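Local coordinates for probable glutathione S-transferase (Bordetella bronchiseptica RB50, PDB 3H1N), which probably conjugates glutathione to electrophilic substrates as a dimeric glutathione S-transferase, at residues Thr117-Leu121 with Phe160-Phe164. Sequence-based numbering, arbitrary orientation.
Sequences TIADL and FMQYF
Leu121 lies over one face of the Phe160 ring in a CH-pi contact, its CB 3.8 Å from the ring centroid and only 7° off the normal; Thr117 CG2 sits at the edge of the same ring. The Phe164 ring receives Leu121 CD2 at its edge, near the ring plane, and Tyr163 of its own helix over one face. These residues join helices 105-127 and 142-167, two near-antiparallel helices of the all-helical C-terminal domain of the glutathione S-transferase fold. The short segments run at 158° with axes 11.3 Å apart, a wide spacing filled by the aromatic rings. With CG anti to the backbone N (chi1 171°), Leu121 reaches along Phe160, and its CD1 comes within 3.7 Å of Phe160 CD2. On the side of helix 183-198, Ile118 CG1 meets the end of the Phe164 ring, 3.5 Å from its CZ, where Val191 and Leu188 of that helix continue the apolar packing. Thr117 CG2 touches Phe164 CZ at 3.7 Å and also lies against Phe160 and Tyr163, a methyl set among three rings. The second subunit also packs here: its Phe72 stacks on Phe160 and meets Tyr163 edge-to-face, and its Gln86 NE2 bonds Asp120 OD2 and Thr117 OG1. Thr117 OG1 is also hydrogen-bonded to Gln113 O, and Tyr163 OH to Pro70 O of the second subunit. Between these two hydroxyls a water donates both its hydrogens, at 2.6 Å to Thr117 OG1 and 2.7 Å to Tyr163 OH.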
ATOM      1  N   THR B 117      -5.018   4.442  -0.196  1.00  9.15           N
ATOM      2  CA  THR B 117      -5.089   5.426  -1.282  1.00  9.81           C
ATOM      3  C   THR B 117      -4.331   6.662  -0.848  1.00  9.83           C
ATOM      4  O   THR B 117      -3.595   7.280  -1.638  1.00 10.35           O
ATOM      5  CB  THR B 117      -6.567   5.734  -1.667  1.00  9.39           C
ATOM      6  OG1 THR B 117      -7.196   4.514  -2.084  1.00 10.85           O
ATOM      7  CG2 THR B 117      -6.653   6.753  -2.816  1.00 10.12           C
ATOM      8  N   ILE B 118      -4.484   7.006   0.427  1.00  9.80           N
ATOM      9  CA  ILE B 118      -3.681   8.078   1.007  1.00 10.65           C
ATOM     10  C   ILE B 118      -2.189   7.748   0.939  1.00 10.99           C
ATOM     11  O   ILE B 118      -1.371   8.616   0.624  1.00 11.17           O
ATOM     12  CB  ILE B 118      -4.135   8.426   2.429  1.00 10.79           C
ATOM     13  CG1 ILE B 118      -5.567   8.972   2.382  1.00 11.89           C
ATOM     14  CG2 ILE B 118      -3.164   9.455   3.076  1.00 10.84           C
ATOM     15  CD1 ILE B 118      -6.259   9.110   3.773  1.00 12.33           C
ATOM     16  N   ALA B 119      -1.853   6.486   1.212  1.00 10.56           N
ATOM     17  CA  ALA B 119      -0.474   6.018   1.153  1.00 10.71           C
ATOM     18  C   ALA B 119       0.062   6.088  -0.295  1.00 11.33           C
ATOM     19  O   ALA B 119       1.231   6.415  -0.482  1.00 10.57           O
ATOM     20  CB  ALA B 119      -0.370   4.576   1.688  1.00 10.44           C
ATOM     21  N   ASP B 120      -0.787   5.788  -1.296  1.00 11.08           N
ATOM     22  CA  ASP B 120      -0.393   5.960  -2.711  1.00 12.08           C
ATOM     23  C   ASP B 120      -0.006   7.410  -3.021  1.00 11.79           C
ATOM     24  O   ASP B 120       1.054   7.656  -3.600  1.00 12.71           O
ATOM     25  CB  ASP B 120      -1.475   5.453  -3.695  1.00 12.56           C
ATOM     26  CG  ASP B 120      -1.688   3.948  -3.619  1.00 14.31           C
ATOM     27  OD1 ASP B 120      -0.727   3.215  -3.311  1.00 16.60           O
ATOM     28  OD2 ASP B 120      -2.820   3.484  -3.879  1.00 15.35           O
ATOM     29  N   LEU B 121      -0.839   8.366  -2.610  1.00 10.93           N
ATOM     30  CA  LEU B 121      -0.576   9.784  -2.832  1.00 10.13           C
ATOM     31  C   LEU B 121       0.706  10.244  -2.128  1.00 10.49           C
ATOM     32  O   LEU B 121       1.524  10.983  -2.707  1.00 10.33           O
ATOM     33  CB  LEU B 121      -1.782  10.621  -2.388  1.00  9.71           C
ATOM     34  CG  LEU B 121      -1.647  12.159  -2.336  1.00  8.96           C
ATOM     35  CD1 LEU B 121      -1.180  12.710  -3.703  1.00  8.76           C
ATOM     36  CD2 LEU B 121      -2.970  12.799  -1.919  1.00  9.15           C
ATOM     37  N   PHE B 160      -6.449  12.476  -7.085  1.00  9.71           N
ATOM     38  CA  PHE B 160      -6.564  12.105  -5.675  1.00  9.87           C
ATOM     39  C   PHE B 160      -7.468  13.055  -4.895  1.00  9.67           C
ATOM     40  O   PHE B 160      -8.304  12.603  -4.126  1.00  9.33           O
ATOM     41  CB  PHE B 160      -5.192  12.084  -5.023  1.00 10.31           C
ATOM     42  CG  PHE B 160      -4.381  10.866  -5.354  1.00 10.94           C
ATOM     43  CD1 PHE B 160      -4.707   9.628  -4.793  1.00 11.18           C
ATOM     44  CD2 PHE B 160      -3.280  10.960  -6.190  1.00 12.03           C
ATOM     45  CE1 PHE B 160      -3.954   8.511  -5.051  1.00 10.19           C
ATOM     46  CE2 PHE B 160      -2.514   9.819  -6.486  1.00 10.67           C
ATOM     47  CZ  PHE B 160      -2.853   8.596  -5.922  1.00 12.60           C
HETATM   48  N   MSE B 161      -7.298  14.366  -5.080  1.00  9.99           N
HETATM   49  CA  MSE B 161      -8.080  15.317  -4.301  1.00  9.87           C
HETATM   50  C   MSE B 161      -9.574  15.245  -4.630  1.00 10.08           C
HETATM   51  O   MSE B 161     -10.420  15.258  -3.718  1.00 10.54           O
HETATM   52  CB  MSE B 161      -7.518  16.743  -4.430  1.00 10.67           C
HETATM   53  CG  MSE B 161      -6.179  16.879  -3.690  1.00 11.31           C
HETATM   54 SE   MSE B 161      -5.308  18.578  -3.954  0.60 15.84          SE
HETATM   55  CE  MSE B 161      -6.335  19.618  -2.700  1.00 14.19           C
ATOM     56  N   GLN B 162      -9.893  15.157  -5.921  1.00  9.78           N
ATOM     57  CA  GLN B 162     -11.281  14.959  -6.366  1.00 10.09           C
ATOM     58  C   GLN B 162     -11.861  13.677  -5.781  1.00  9.75           C
ATOM     59  O   GLN B 162     -13.018  13.648  -5.361  1.00  9.96           O
ATOM     60  CB  GLN B 162     -11.385  14.918  -7.896  1.00  9.76           C
ATOM     61  CG  GLN B 162     -12.831  15.041  -8.440  1.00 11.10           C
ATOM     62  CD  GLN B 162     -13.452  16.412  -8.177  1.00 12.76           C
ATOM     63  OE1 GLN B 162     -13.942  16.692  -7.085  1.00 13.39           O
ATOM     64  NE2 GLN B 162     -13.432  17.268  -9.186  1.00 15.39           N
ATOM     65  N   TYR B 163     -11.052  12.623  -5.749  1.00  9.09           N
ATOM     66  CA  TYR B 163     -11.479  11.356  -5.161  1.00  9.03           C
ATOM     67  C   TYR B 163     -11.886  11.535  -3.700  1.00  9.39           C
ATOM     68  O   TYR B 163     -12.988  11.127  -3.312  1.00  9.32           O
ATOM     69  CB  TYR B 163     -10.416  10.258  -5.325  1.00  8.64           C
ATOM     70  CG  TYR B 163     -10.823   8.966  -4.665  1.00  8.43           C
ATOM     71  CD1 TYR B 163     -11.781   8.133  -5.254  1.00  8.43           C
ATOM     72  CD2 TYR B 163     -10.274   8.586  -3.439  1.00  9.03           C
ATOM     73  CE1 TYR B 163     -12.182   6.950  -4.639  1.00  8.13           C
ATOM     74  CE2 TYR B 163     -10.660   7.394  -2.823  1.00  9.97           C
ATOM     75  CZ  TYR B 163     -11.603   6.580  -3.441  1.00  8.29           C
ATOM     76  OH  TYR B 163     -11.988   5.422  -2.814  1.00  9.18           O
ATOM     77  N   PHE B 164     -11.038  12.193  -2.908  1.00  9.27           N
ATOM     78  CA  PHE B 164     -11.385  12.440  -1.514  1.00 10.10           C
ATOM     79  C   PHE B 164     -12.583  13.355  -1.348  1.00  9.99           C
ATOM     80  O   PHE B 164     -13.413  13.121  -0.466  1.00  9.90           O
ATOM     81  CB  PHE B 164     -10.163  12.859  -0.682  1.00 10.07           C
ATOM     82  CG  PHE B 164      -9.101  11.787  -0.656  1.00 11.89           C
ATOM     83  CD1 PHE B 164      -9.406  10.518  -0.161  1.00 13.40           C
ATOM     84  CD2 PHE B 164      -7.825  12.028  -1.156  1.00 13.04           C
ATOM     85  CE1 PHE B 164      -8.441   9.487  -0.165  1.00 14.74           C
ATOM     86  CE2 PHE B 164      -6.844  10.998  -1.151  1.00 14.13           C
ATOM     87  CZ  PHE B 164      -7.162   9.746  -0.657  1.00 14.10           C
TER
HETATM   88  O   HOH W   1      -9.786   4.041  -2.120  1.00 31.01           O